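Local coordinates for protein dnab-like replicative helicase (Bacillus phage SPP1, PDB 3BH0) that probably hydrolyses ATP to unwind duplex DNA in the 5'-3' direction during phage replication, this chain being the ATPase domain of a DnaB-family helicase, at residues Arg114-Ala119 against Ser143-Glu148; Ser121-Lys126 against Ile299-Asn304; Tyr166-Thr171 against Ala217-Val222; Asp97-His102 against Arg182-Ile187. All blocks are in the same frame, centred on the assembly; numbering follows the deposited sequence.

Interaction 1: residues Arg114-Ala119 against Ser143-Glu148; sequences RLIVTA and SMAIGE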
loop_
_atom_site.group_PDB
_atom_site.type_symbol
_atom_site.label_atom_id
_atom_site.label_comp_id
_atom_site.label_asym_id
_atom_site.label_seq_id
_atom_site.Cartn_x
_atom_site.Cartn_y
_atom_site.Cartn_z
ATOM N N ARG A 114 11.624 -5.696 -9.002
ATOM C CA ARG A 114 11.411 -5.863 -7.562
ATOM C C ARG A 114 10.448 -7.013 -7.248
ATOM O O ARG A 114 10.682 -7.804 -6.329
ATOM C CB ARG A 114 10.870 -4.594 -6.926
ATOM C CG ARG A 114 11.826 -3.467 -6.807
ATOM C CD ARG A 114 11.069 -2.320 -6.196
ATOM N NE ARG A 114 11.929 -1.190 -5.898
ATOM C CZ ARG A 114 12.208 -0.756 -4.671
ATOM N NH1 ARG A 114 11.687 -1.361 -3.597
ATOM N NH2 ARG A 114 13.012 0.301 -4.527
ATOM N N LEU A 115 9.357 -7.080 -8.001
ATOM C CA LEU A 115 8.375 -8.156 -7.855
ATOM C C LEU A 115 9.006 -9.540 -8.056
ATOM O O LEU A 115 8.762 -10.448 -7.261
ATOM C CB LEU A 115 7.199 -7.947 -8.814
ATOM C CG LEU A 115 6.212 -6.828 -8.457
ATOM C CD1 LEU A 115 5.203 -6.626 -9.570
ATOM C CD2 LEU A 115 5.516 -7.097 -7.120
ATOM N N ILE A 116 9.810 -9.679 -9.117
ATOM C CA ILE A 116 10.605 -10.885 -9.379
ATOM C C ILE A 116 11.572 -11.208 -8.233
ATOM O O ILE A 116 11.527 -12.293 -7.662
ATOM C CB ILE A 116 11.384 -10.763 -10.711
ATOM C CG1 ILE A 116 10.429 -10.866 -11.906
ATOM C CG2 ILE A 116 12.477 -11.840 -10.809
ATOM C CD1 ILE A 116 10.947 -10.204 -13.165
ATOM N N VAL A 117 12.435 -10.258 -7.897
ATOM C CA VAL A 117 13.373 -10.410 -6.793
ATOM C C VAL A 117 12.694 -10.929 -5.523
ATOM O O VAL A 117 13.189 -11.865 -4.898
ATOM C CB VAL A 117 14.130 -9.082 -6.524
ATOM C CG1 VAL A 117 14.793 -9.077 -5.153
ATOM C CG2 VAL A 117 15.154 -8.825 -7.625
ATOM N N THR A 118 11.556 -10.335 -5.156
ATOM C CA THR A 118 10.833 -10.750 -3.949
ATOM C C THR A 118 10.194 -12.144 -4.064
ATOM O O THR A 118 10.297 -12.961 -3.134
ATOM C CB THR A 118 9.761 -9.717 -3.508
ATOM O OG1 THR A 118 10.303 -8.391 -3.582
ATOM C CG2 THR A 118 9.310 -10.001 -2.082
ATOM N N ALA A 119 9.542 -12.411 -5.194
ATOM C CA ALA A 119 8.816 -13.670 -5.388
ATOM C C ALA A 119 9.758 -14.879 -5.396
ATOM O O ALA A 119 9.535 -15.852 -4.670
ATOM C CB ALA A 119 7.982 -13.625 -6.669
ATOM N N SER A 143 12.242 -18.178 -13.665
ATOM C CA SER A 143 11.128 -18.627 -14.500
ATOM C C SER A 143 9.895 -18.931 -13.645
ATOM O O SER A 143 8.763 -18.724 -14.086
ATOM C CB SER A 143 11.540 -19.850 -15.320
ATOM O OG SER A 143 10.474 -20.291 -16.140
ATOM N N MET A 144 10.129 -19.429 -12.427
ATOM C CA MET A 144 9.076 -19.585 -11.414
ATOM C C MET A 144 8.503 -18.211 -11.061
ATOM O O MET A 144 7.288 -18.019 -11.082
ATOM C CB MET A 144 9.629 -20.299 -10.164
ATOM C CG MET A 144 8.631 -20.522 -9.010
ATOM S SD MET A 144 8.696 -19.292 -7.668
ATOM C CE MET A 144 10.331 -19.575 -6.973
ATOM N N ALA A 145 9.402 -17.267 -10.768
ATOM C CA ALA A 145 9.057 -15.879 -10.448
ATOM C C ALA A 145 8.365 -15.151 -11.598
ATOM O O ALA A 145 7.376 -14.464 -11.375
ATOM C CB ALA A 145 10.298 -15.104 -9.992
ATOM N N ILE A 146 8.873 -15.296 -12.818
ATOM C CA ILE A 146 8.226 -14.669 -13.974
ATOM C C ILE A 146 6.860 -15.295 -14.259
ATOM O O ILE A 146 5.964 -14.641 -14.799
ATOM C CB ILE A 146 9.128 -14.675 -15.230
ATOM C CG1 ILE A 146 10.242 -13.637 -15.056
ATOM C CG2 ILE A 146 8.310 -14.403 -16.511
ATOM C CD1 ILE A 146 11.323 -13.687 -16.105
ATOM N N GLY A 147 6.715 -16.558 -13.874
ATOM C CA GLY A 147 5.463 -17.284 -14.036
ATOM C C GLY A 147 4.407 -16.707 -13.132
ATOM O O GLY A 147 3.273 -16.497 -13.551
ATOM N N GLU A 148 4.798 -16.432 -11.895
ATOM C CA GLU A 148 3.884 -15.878 -10.896
ATOM C C GLU A 148 3.417 -14.451 -11.183
ATOM O O GLU A 148 2.232 -14.141 -10.984
ATOM C CB GLU A 148 4.480 -15.979 -9.498
ATOM C CG GLU A 148 4.329 -17.362 -8.930
ATOM C CD GLU A 148 4.116 -17.344 -7.445
ATOM O OE1 GLU A 148 5.137 -17.282 -6.725
ATOM O OE2 GLU A 148 2.941 -17.399 -7.006
#
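No aromatic ring takes part where Ile116 and Ala119 meet Ala145 and Ile146; the flat group that is touched is the peptide after Ile116, whose carbonyl O lies 3.9 Å from Ala145 CB. The motif is a helix-helix packing, in which helix 108-119 meets helix 139-150 in the P-loop NTPase-type domain. Their local axes come within 8.7 Å, with N-to-C directions 121° apart. Small residues suit this spacing: Ala145 stands at the nearest backbone approach, opposite Ile116, and its CB fits against Ile116 CG2 and, at 4.3 Å, against Ala119 CB. In Ile116 the CG2 branch is anti to the backbone N, which turns it to Ala145, while the longer CG1-CD1 branch runs on to Ile146. There Ile116 CD1 meets Ile146 CG1 at 4.0 Å, the two isoleucines lying askew to one another. With no hydrogen bond across the interface, the join rests on apolar packing near the protein surface. Ile127 of helix 124-128 covers Ile116 as well, and so adds a third helix to the cluster. At the margin, Met144 is extended at its first torsion (chi1 180°) and folds at the second, bringing its CE methyl to 4.4 Å from Ala119 O.

Interaction 2: residues Ser121-Lys126 against Ile299-Asn304; sequences SINAQK and IKEYGN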
loop_
_atom_site.group_PDB
_atom_site.type_symbol
_atom_site.label_atom_id
_atom_site.label_comp_id
_atom_site.label_asym_id
_atom_site.label_seq_id
_atom_site.Cartn_x
_atom_site.Cartn_y
_atom_site.Cartn_z
ATOM N N SER A 121 12.927 -15.191 -4.398
ATOM C CA SER A 121 14.098 -15.088 -3.518
ATOM C C SER A 121 15.417 -15.055 -4.305
ATOM O O SER A 121 16.335 -15.850 -4.059
ATOM C CB SER A 121 14.115 -16.198 -2.456
ATOM O OG SER A 121 13.612 -15.735 -1.214
ATOM N N ILE A 122 15.496 -14.137 -5.264
ATOM C CA ILE A 122 16.726 -13.896 -5.998
ATOM C C ILE A 122 17.383 -12.623 -5.449
ATOM O O ILE A 122 16.703 -11.759 -4.895
ATOM C CB ILE A 122 16.473 -13.782 -7.514
ATOM C CG1 ILE A 122 15.493 -14.870 -7.975
ATOM C CG2 ILE A 122 17.794 -13.868 -8.279
ATOM C CD1 ILE A 122 15.149 -14.834 -9.454
ATOM N N ASN A 123 18.703 -12.527 -5.577
ATOM C CA ASN A 123 19.449 -11.363 -5.113
ATOM C C ASN A 123 19.496 -10.248 -6.171
ATOM O O ASN A 123 19.746 -10.511 -7.356
ATOM C CB ASN A 123 20.859 -11.782 -4.682
ATOM C CG ASN A 123 21.655 -10.640 -4.104
ATOM O OD1 ASN A 123 22.523 -10.076 -4.773
ATOM N ND2 ASN A 123 21.354 -10.276 -2.859
ATOM N N ALA A 124 19.274 -9.010 -5.724
ATOM C CA ALA A 124 19.086 -7.858 -6.611
ATOM C C ALA A 124 20.319 -7.461 -7.422
ATOM O O ALA A 124 20.185 -6.995 -8.548
ATOM C CB ALA A 124 18.557 -6.665 -5.825
ATOM N N GLN A 125 21.513 -7.619 -6.853
ATOM C CA GLN A 125 22.746 -7.279 -7.579
ATOM C C GLN A 125 23.088 -8.328 -8.626
ATOM O O GLN A 125 23.523 -7.996 -9.734
ATOM C CB GLN A 125 23.926 -7.065 -6.629
ATOM C CG GLN A 125 23.905 -5.728 -5.888
ATOM C CD GLN A 125 23.577 -4.548 -6.789
ATOM O OE1 GLN A 125 24.316 -4.234 -7.728
ATOM N NE2 GLN A 125 22.460 -3.886 -6.501
ATOM N N LYS A 126 22.878 -9.591 -8.263
ATOM C CA LYS A 126 23.094 -10.709 -9.174
ATOM C C LYS A 126 22.165 -10.579 -10.363
ATOM O O LYS A 126 22.588 -10.747 -11.507
ATOM C CB LYS A 126 22.886 -12.048 -8.458
ATOM C CG LYS A 126 23.836 -12.234 -7.282
ATOM C CD LYS A 126 24.038 -13.688 -6.910
ATOM C CE LYS A 126 25.290 -13.832 -6.035
ATOM N NZ LYS A 126 25.575 -15.250 -5.642
ATOM N N ILE A 299 13.280 -8.695 5.348
ATOM C CA ILE A 299 14.405 -9.319 4.657
ATOM C C ILE A 299 14.853 -8.342 3.585
ATOM O O ILE A 299 14.361 -8.359 2.448
ATOM C CB ILE A 299 14.075 -10.735 4.055
ATOM C CG1 ILE A 299 13.387 -11.654 5.078
ATOM C CG2 ILE A 299 15.331 -11.393 3.455
ATOM C CD1 ILE A 299 14.011 -11.694 6.482
ATOM N N LYS A 300 15.782 -7.482 3.996
ATOM C CA LYS A 300 16.323 -6.395 3.192
ATOM C C LYS A 300 16.643 -6.828 1.765
ATOM O O LYS A 300 16.001 -6.376 0.811
ATOM C CB LYS A 300 17.571 -5.818 3.875
ATOM C CG LYS A 300 17.257 -5.015 5.127
ATOM C CD LYS A 300 18.398 -4.981 6.166
ATOM C CE LYS A 300 18.174 -3.859 7.220
ATOM N NZ LYS A 300 16.971 -4.042 8.109
ATOM N N GLU A 301 17.612 -7.730 1.646
ATOM C CA GLU A 301 18.130 -8.202 0.369
ATOM C C GLU A 301 17.047 -8.636 -0.635
ATOM O O GLU A 301 17.270 -8.625 -1.849
ATOM C CB GLU A 301 19.125 -9.349 0.620
ATOM C CG GLU A 301 18.468 -10.615 1.203
ATOM C CD GLU A 301 19.461 -11.682 1.628
ATOM O OE1 GLU A 301 20.595 -11.694 1.087
ATOM O OE2 GLU A 301 19.098 -12.514 2.506
ATOM N N TYR A 302 15.878 -9.025 -0.140
ATOM C CA TYR A 302 14.827 -9.503 -1.038
ATOM C C TYR A 302 13.591 -8.592 -1.084
ATOM O O TYR A 302 12.679 -8.817 -1.878
ATOM C CB TYR A 302 14.425 -10.943 -0.695
ATOM C CG TYR A 302 15.544 -11.961 -0.788
ATOM C CD1 TYR A 302 16.349 -12.056 -1.932
ATOM C CD2 TYR A 302 15.777 -12.854 0.257
ATOM C CE1 TYR A 302 17.375 -13.009 -2.021
ATOM C CE2 TYR A 302 16.796 -13.807 0.184
ATOM C CZ TYR A 302 17.590 -13.884 -0.956
ATOM O OH TYR A 302 18.589 -14.844 -1.013
ATOM N N GLY A 303 13.576 -7.571 -0.229
ATOM C CA GLY A 303 12.432 -6.679 -0.104
ATOM C C GLY A 303 11.208 -7.446 0.348
ATOM O O GLY A 303 10.082 -7.149 -0.070
ATOM N N ASN A 304 11.445 -8.443 1.198
ATOM C CA ASN A 304 10.390 -9.283 1.734
ATOM C C ASN A 304 10.140 -9.046 3.215
ATOM O O ASN A 304 11.009 -8.554 3.929
ATOM C CB ASN A 304 10.724 -10.746 1.508
ATOM C CG ASN A 304 9.501 -11.580 1.273
ATOM O OD1 ASN A 304 8.449 -11.343 1.867
ATOM N ND2 ASN A 304 9.627 -12.568 0.392
#
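Tyr302, in the turn of the C-terminal beta hairpin, lays its ring against the backbone of Ser121 and Ile122, between two helices. With chi1 -60°, CG stands beside the backbone N, and the ring is carried across to the 121-126 chain. Ser121 OG lies over one face, offset toward the rim; the opposite face is covered at its centre by CG of the adjacent Glu301, 3.6 Å above the plane. A first torsion of 66° turns Glu301 CG back over the ring. Ile122 O sits at the ring edge, only 3.0 Å from Tyr302 CD1, and Asn123 N lies at the edge in the plane. Ser121 takes positive phi in a Schellman motif that closes the preceding helix. Two residues on, Asn123 is the N-cap of helix 124-128. Its side chain reaches both ways: OD1 accepts a weak bond from Gln125 N, and ND2 approaches Glu301 CB at 4.2 Å. The ring thus packs on the short link between two helix ends. On the partner side, a G1 beta bulge sets Gly303 and Asn304 opposite Ile299, at the turn joining strands 292-299 and 304-307. Tyr302 O is a probable hydrogen-bond partner of Thr118 OG1 of helix 108-119, Asn304 OD1 bonds Lys87 of helix 81-93, and Ile122 packs on Leu142 of helix 139-150.

Interaction 3: residues Tyr166-Thr171 against Ala217-Val222; sequences YIWSKT and ARELDV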
loop_
_atom_site.group_PDB
_atom_site.type_symbol
_atom_site.label_atom_id
_atom_site.label_comp_id
_atom_site.label_asym_id
_atom_site.label_seq_id
_atom_site.Cartn_x
_atom_site.Cartn_y
_atom_site.Cartn_z
ATOM N N TYR A 166 -7.169 11.451 -13.766
ATOM C CA TYR A 166 -6.526 10.445 -14.600
ATOM C C TYR A 166 -6.683 9.054 -14.001
ATOM O O TYR A 166 -6.967 8.098 -14.710
ATOM C CB TYR A 166 -5.048 10.803 -14.806
ATOM C CG TYR A 166 -4.263 9.761 -15.558
ATOM C CD1 TYR A 166 -4.054 9.874 -16.931
ATOM C CD2 TYR A 166 -3.729 8.646 -14.895
ATOM C CE1 TYR A 166 -3.326 8.889 -17.628
ATOM C CE2 TYR A 166 -3.018 7.672 -15.572
ATOM C CZ TYR A 166 -2.814 7.800 -16.930
ATOM O OH TYR A 166 -2.107 6.826 -17.592
ATOM N N ILE A 167 -6.502 8.942 -12.689
ATOM C CA ILE A 167 -6.545 7.637 -12.010
ATOM C C ILE A 167 -7.969 7.111 -11.900
ATOM O O ILE A 167 -8.202 5.898 -11.994
ATOM C CB ILE A 167 -5.852 7.691 -10.615
ATOM C CG1 ILE A 167 -4.355 8.004 -10.793
ATOM C CG2 ILE A 167 -6.107 6.410 -9.818
ATOM C CD1 ILE A 167 -3.573 8.144 -9.514
ATOM N N TRP A 168 -8.904 8.038 -11.679
ATOM C CA TRP A 168 -10.345 7.778 -11.728
ATOM C C TRP A 168 -10.711 7.038 -12.998
ATOM O O TRP A 168 -11.331 5.978 -12.966
ATOM C CB TRP A 168 -11.121 9.109 -11.703
ATOM C CG TRP A 168 -12.551 8.952 -11.294
ATOM C CD1 TRP A 168 -13.525 8.266 -11.962
ATOM C CD2 TRP A 168 -13.168 9.482 -10.114
ATOM N NE1 TRP A 168 -14.709 8.333 -11.274
ATOM C CE2 TRP A 168 -14.520 9.069 -10.130
ATOM C CE3 TRP A 168 -12.711 10.273 -9.047
ATOM C CZ2 TRP A 168 -15.434 9.423 -9.111
ATOM C CZ3 TRP A 168 -13.619 10.633 -8.038
ATOM C CH2 TRP A 168 -14.971 10.201 -8.080
ATOM N N SER A 169 -10.321 7.627 -14.121
ATOM C CA SER A 169 -10.544 7.045 -15.438
ATOM C C SER A 169 -10.069 5.584 -15.556
ATOM O O SER A 169 -10.809 4.722 -16.037
ATOM C CB SER A 169 -9.879 7.925 -16.489
ATOM O OG SER A 169 -10.155 7.440 -17.786
ATOM N N LYS A 170 -8.854 5.312 -15.075
ATOM C CA LYS A 170 -8.246 3.980 -15.166
ATOM C C LYS A 170 -8.884 2.956 -14.246
ATOM O O LYS A 170 -9.003 1.788 -14.590
ATOM C CB LYS A 170 -6.741 4.063 -14.910
ATOM C CG LYS A 170 -6.030 5.083 -15.789
ATOM C CD LYS A 170 -5.921 4.619 -17.253
ATOM C CE LYS A 170 -5.423 5.749 -18.117
ATOM N NZ LYS A 170 -4.963 5.283 -19.456
ATOM N N THR A 171 -9.277 3.395 -13.062
ATOM C CA THR A 171 -9.944 2.519 -12.099
ATOM C C THR A 171 -11.270 1.972 -12.654
ATOM O O THR A 171 -11.555 0.781 -12.530
ATOM C CB THR A 171 -10.192 3.267 -10.777
ATOM O OG1 THR A 171 -8.984 3.929 -10.372
ATOM C CG2 THR A 171 -10.633 2.313 -9.700
ATOM N N ALA A 217 -12.423 6.354 -3.847
ATOM C CA ALA A 217 -12.533 5.091 -3.116
ATOM C C ALA A 217 -14.005 4.746 -2.907
ATOM O O ALA A 217 -14.445 3.633 -3.203
ATOM C CB ALA A 217 -11.805 5.189 -1.772
ATOM N N ARG A 218 -14.751 5.730 -2.400
ATOM C CA ARG A 218 -16.181 5.604 -2.111
ATOM C C ARG A 218 -17.049 5.459 -3.374
ATOM O O ARG A 218 -17.818 4.506 -3.486
ATOM C CB ARG A 218 -16.648 6.805 -1.270
ATOM C CG ARG A 218 -16.171 6.773 0.177
ATOM C CD ARG A 218 -17.228 6.209 1.130
ATOM N NE ARG A 218 -18.250 7.222 1.379
ATOM C CZ ARG A 218 -19.558 7.061 1.195
ATOM N NH1 ARG A 218 -20.069 5.897 0.811
ATOM N NH2 ARG A 218 -20.355 8.081 1.444
ATOM N N GLU A 219 -16.907 6.401 -4.307
ATOM C CA GLU A 219 -17.789 6.520 -5.484
ATOM C C GLU A 219 -17.604 5.369 -6.461
ATOM O O GLU A 219 -18.575 4.889 -7.038
ATOM C CB GLU A 219 -17.598 7.878 -6.187
ATOM C CG GLU A 219 -18.790 8.353 -7.012
ATOM C CD GLU A 219 -19.061 9.871 -6.878
ATOM O OE1 GLU A 219 -18.146 10.685 -7.163
ATOM O OE2 GLU A 219 -20.206 10.249 -6.495
ATOM N N LEU A 220 -16.364 4.917 -6.637
ATOM C CA LEU A 220 -16.094 3.744 -7.484
ATOM C C LEU A 220 -16.099 2.425 -6.716
ATOM O O LEU A 220 -16.065 1.358 -7.316
ATOM C CB LEU A 220 -14.791 3.908 -8.286
ATOM C CG LEU A 220 -14.643 5.183 -9.119
ATOM C CD1 LEU A 220 -13.307 5.170 -9.880
ATOM C CD2 LEU A 220 -15.849 5.361 -10.071
ATOM N N ASP A 221 -16.147 2.497 -5.389
ATOM C CA ASP A 221 -16.224 1.292 -4.550
ATOM C C ASP A 221 -14.921 0.473 -4.606
ATOM O O ASP A 221 -14.934 -0.754 -4.771
ATOM C CB ASP A 221 -17.464 0.436 -4.926
ATOM C CG ASP A 221 -17.915 -0.490 -3.799
ATOM O OD1 ASP A 221 -17.699 -0.172 -2.602
ATOM O OD2 ASP A 221 -18.499 -1.549 -4.126
ATOM N N VAL A 222 -13.794 1.163 -4.439
ATOM C CA VAL A 222 -12.478 0.509 -4.432
ATOM C C VAL A 222 -11.681 0.797 -3.157
ATOM O O VAL A 222 -11.976 1.751 -2.436
ATOM C CB VAL A 222 -11.621 0.897 -5.682
ATOM C CG1 VAL A 222 -12.262 0.342 -6.970
ATOM C CG2 VAL A 222 -11.383 2.425 -5.772
#
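Leu220 sets a methyl group over the five-membered ring of the Trp168 indole, toward the rim of the double ring, a CH-pi contact in which CD1 stands 3.8 Å from the centroid of the five-membered ring and 17° off its normal. The two residues belong to helices 164-176 and 202-220, which lie against the central beta sheet of this alpha/beta, RecA-like P-loop NTPase fold. Trp168 extends to meet its partner because CG is anti to the backbone N (chi1 -161°). The second branch of Leu220 also touches the indole, with CD2 3.4 Å from Trp168 NE1. Farther out, Glu219 comes to the rim of the six-membered ring near its plane: OE1 lies 3.3 Å from Trp168 CH2, and the aliphatic part of the chain touches CZ2. Helix 202-220 finishes in a Schellman motif with Asp221, at positive phi, as its C-prime residue; Val222 N bonds back to Ala217 O. This turn brings Val222 round to Thr171, where the side chains meet tip to tip, Thr171 CG2 to Val222 CG1 at 3.7 Å. Both residues also pack on Val185 of strand 183-188, which ties the helix pair to the sheet. The hydroxyl of Thr171 is spent within its own helix: OG1 donates to Ile167 O over 2.7 Å, approaching from above the carbonyl plane, 40° out of it.

Interaction 4: residues Asp97-His102 against Arg182-Ile187; sequences DVVNLH and RVIVMI
Asp97 and Arg182 open this strand pair with a salt bridge, Arg182 NE to Asp97 OD1 at 2.8 Å and an N-H...O angle of 161°. The Arg182 chain bends at its third torsion, bringing NE to the carboxylate. The acceptor lies nearly in the guanidinium plane, but the donor meets the syn side of OD1 33° out of the carboxylate plane; the carboxylate and guanidinium planes stand 38° apart. Next to it the backbones join as a parallel ladder, with Val98 paired to Val183 and His102 to Ile187. The bonds run from Val98 N to Arg182 O (3.2 Å) through to His102 N to Met186 O (2.7 Å). Ile184, Met186, Val99 and Leu101 share one face of the sheet. Ile184 CD1 reaches back to Asp97 CB at 3.6 Å, while Met186 CG rests on Val99 CG1 at 4.0 Å. On the other face, Val185 CG1 approaches His102 ND1 at 3.7 Å.

Farther out, helix 81-93, whose first turn completes the probable P-loop, covers Leu101, Ile184 and Met186. Helix 164-176 covers Val98, His102 and Val185, and Phe157 of strand 154-157 stacks on His102. Arg182 NH1 donates to Thr49 O, a second hold on the guanidinium. Strand 183-188 runs into Asp188, consistent with the Walker B strand of this family. Chemically, the ladder satisfies backbone polar groups within a buried core, and the arginine would probably favour the charged form of the buried Asp97 carboxylate.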
loop_
_atom_site.group_PDB
_atom_site.type_symbol
_atom_site.label_atom_id
_atom_site.label_comp_id
_atom_site.label_asym_id
_atom_site.label_seq_id
_atom_site.Cartn_x
_atom_site.Cartn_y
_atom_site.Cartn_z
ATOM N N ASP A 97 -7.582 -10.791 -6.046
ATOM C CA ASP A 97 -8.053 -9.422 -6.152
ATOM C C ASP A 97 -7.193 -8.745 -7.208
ATOM O O ASP A 97 -6.118 -9.264 -7.556
ATOM C CB ASP A 97 -7.959 -8.714 -4.801
ATOM C CG ASP A 97 -8.894 -9.316 -3.762
ATOM O OD1 ASP A 97 -10.115 -9.364 -4.026
ATOM O OD2 ASP A 97 -8.414 -9.745 -2.686
ATOM N N VAL A 98 -7.674 -7.614 -7.728
ATOM C CA VAL A 98 -7.010 -6.878 -8.804
ATOM C C VAL A 98 -6.291 -5.643 -8.254
ATOM O O VAL A 98 -6.906 -4.794 -7.611
ATOM C CB VAL A 98 -8.027 -6.455 -9.903
ATOM C CG1 VAL A 98 -7.349 -5.665 -11.025
ATOM C CG2 VAL A 98 -8.734 -7.676 -10.475
ATOM N N VAL A 99 -4.988 -5.555 -8.515
ATOM C CA VAL A 99 -4.174 -4.435 -8.052
ATOM C C VAL A 99 -3.745 -3.518 -9.201
ATOM O O VAL A 99 -3.097 -3.954 -10.143
ATOM C CB VAL A 99 -2.933 -4.911 -7.255
ATOM C CG1 VAL A 99 -2.192 -3.709 -6.657
ATOM C CG2 VAL A 99 -3.333 -5.894 -6.147
ATOM N N ASN A 100 -4.137 -2.249 -9.113
ATOM C CA ASN A 100 -3.701 -1.217 -10.032
ATOM C C ASN A 100 -2.635 -0.382 -9.333
ATOM O O ASN A 100 -2.926 0.369 -8.404
ATOM C CB ASN A 100 -4.865 -0.305 -10.413
ATOM C CG ASN A 100 -5.693 -0.827 -11.584
ATOM O OD1 ASN A 100 -5.481 -1.931 -12.079
ATOM N ND2 ASN A 100 -6.647 -0.010 -12.031
ATOM N N LEU A 101 -1.396 -0.525 -9.778
ATOM C CA LEU A 101 -0.299 0.229 -9.197
ATOM C C LEU A 101 0.012 1.438 -10.054
ATOM O O LEU A 101 0.405 1.305 -11.215
ATOM C CB LEU A 101 0.936 -0.646 -9.015
ATOM C CG LEU A 101 2.260 0.089 -8.785
ATOM C CD1 LEU A 101 2.289 0.943 -7.490
ATOM C CD2 LEU A 101 3.426 -0.909 -8.832
ATOM N N HIS A 102 -0.182 2.615 -9.474
ATOM C CA HIS A 102 0.127 3.851 -10.149
ATOM C C HIS A 102 1.481 4.334 -9.645
ATOM O O HIS A 102 1.607 4.863 -8.536
ATOM C CB HIS A 102 -0.993 4.868 -9.955
ATOM C CG HIS A 102 -2.253 4.500 -10.673
ATOM N ND1 HIS A 102 -3.133 3.549 -10.196
ATOM C CD2 HIS A 102 -2.766 4.928 -11.850
ATOM C CE1 HIS A 102 -4.132 3.409 -11.050
ATOM N NE2 HIS A 102 -3.935 4.238 -12.058
ATOM N N ARG A 182 -12.867 -7.238 -6.631
ATOM C CA ARG A 182 -12.506 -6.041 -5.882
ATOM C C ARG A 182 -11.144 -5.510 -6.349
ATOM O O ARG A 182 -10.146 -6.236 -6.298
ATOM C CB ARG A 182 -12.552 -6.297 -4.367
ATOM C CG ARG A 182 -12.687 -7.764 -3.965
ATOM C CD ARG A 182 -12.902 -7.933 -2.465
ATOM N NE ARG A 182 -11.921 -8.868 -1.920
ATOM C CZ ARG A 182 -11.967 -9.410 -0.708
ATOM N NH1 ARG A 182 -12.962 -9.133 0.118
ATOM N NH2 ARG A 182 -11.006 -10.239 -0.323
ATOM N N VAL A 183 -11.152 -4.270 -6.853
ATOM C CA VAL A 183 -9.978 -3.540 -7.357
ATOM C C VAL A 183 -9.290 -2.772 -6.222
ATOM O O VAL A 183 -9.954 -2.219 -5.340
ATOM C CB VAL A 183 -10.386 -2.536 -8.483
ATOM C CG1 VAL A 183 -9.198 -1.727 -9.002
ATOM C CG2 VAL A 183 -11.060 -3.254 -9.639
ATOM N N ILE A 184 -7.958 -2.736 -6.245
ATOM C CA ILE A 184 -7.200 -1.996 -5.237
ATOM C C ILE A 184 -6.291 -1.011 -5.951
ATOM O O ILE A 184 -5.473 -1.407 -6.771
ATOM C CB ILE A 184 -6.387 -2.947 -4.333
ATOM C CG1 ILE A 184 -7.315 -3.957 -3.660
ATOM C CG2 ILE A 184 -5.563 -2.155 -3.280
ATOM C CD1 ILE A 184 -6.962 -5.385 -3.949
ATOM N N VAL A 185 -6.441 0.274 -5.652
ATOM C CA VAL A 185 -5.643 1.306 -6.321
ATOM C C VAL A 185 -4.469 1.726 -5.435
ATOM O O VAL A 185 -4.664 2.362 -4.407
ATOM C CB VAL A 185 -6.530 2.514 -6.731
ATOM C CG1 VAL A 185 -5.754 3.537 -7.551
ATOM C CG2 VAL A 185 -7.754 2.009 -7.514
ATOM N N MET A 186 -3.256 1.337 -5.830
ATOM C CA MET A 186 -2.039 1.709 -5.099
ATOM C C MET A 186 -1.371 2.888 -5.778
ATOM O O MET A 186 -1.133 2.859 -6.987
ATOM C CB MET A 186 -1.034 0.559 -5.036
ATOM C CG MET A 186 -1.450 -0.639 -4.215
ATOM S SD MET A 186 -0.009 -1.496 -3.518
ATOM C CE MET A 186 0.241 -0.545 -2.016
ATOM N N ILE A 187 -1.046 3.920 -5.009
ATOM C CA ILE A 187 -0.407 5.085 -5.592
ATOM C C ILE A 187 1.024 5.293 -5.066
ATOM O O ILE A 187 1.214 5.694 -3.907
ATOM C CB ILE A 187 -1.307 6.324 -5.467
ATOM C CG1 ILE A 187 -2.713 5.959 -5.982
ATOM C CG2 ILE A 187 -0.695 7.530 -6.221
ATOM C CD1 ILE A 187 -3.803 6.882 -5.599
#

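Overall arrangement
Segment 97-102 comes first in the chain and pairs with 182-187, so interaction 4 closes a long loop within the parallel part of the sheet. Interaction 1 lies wholly within that loop, closing a short excursion of helices from 114-119 to 143-148. Segment 121-126 lies inside both of those loops but finds its partner only at 299-304, so interaction 2 crosses both 1 and 4 and brings the C-terminal hairpin to these helices; interactions 1 and 2 touch. Interaction 3 crosses interaction 4, with which it shares packing between helices and strands, and falls entirely within the span of interaction 2, though the two lie on opposite sides of the chain's centre, about 33 Å apart between centres.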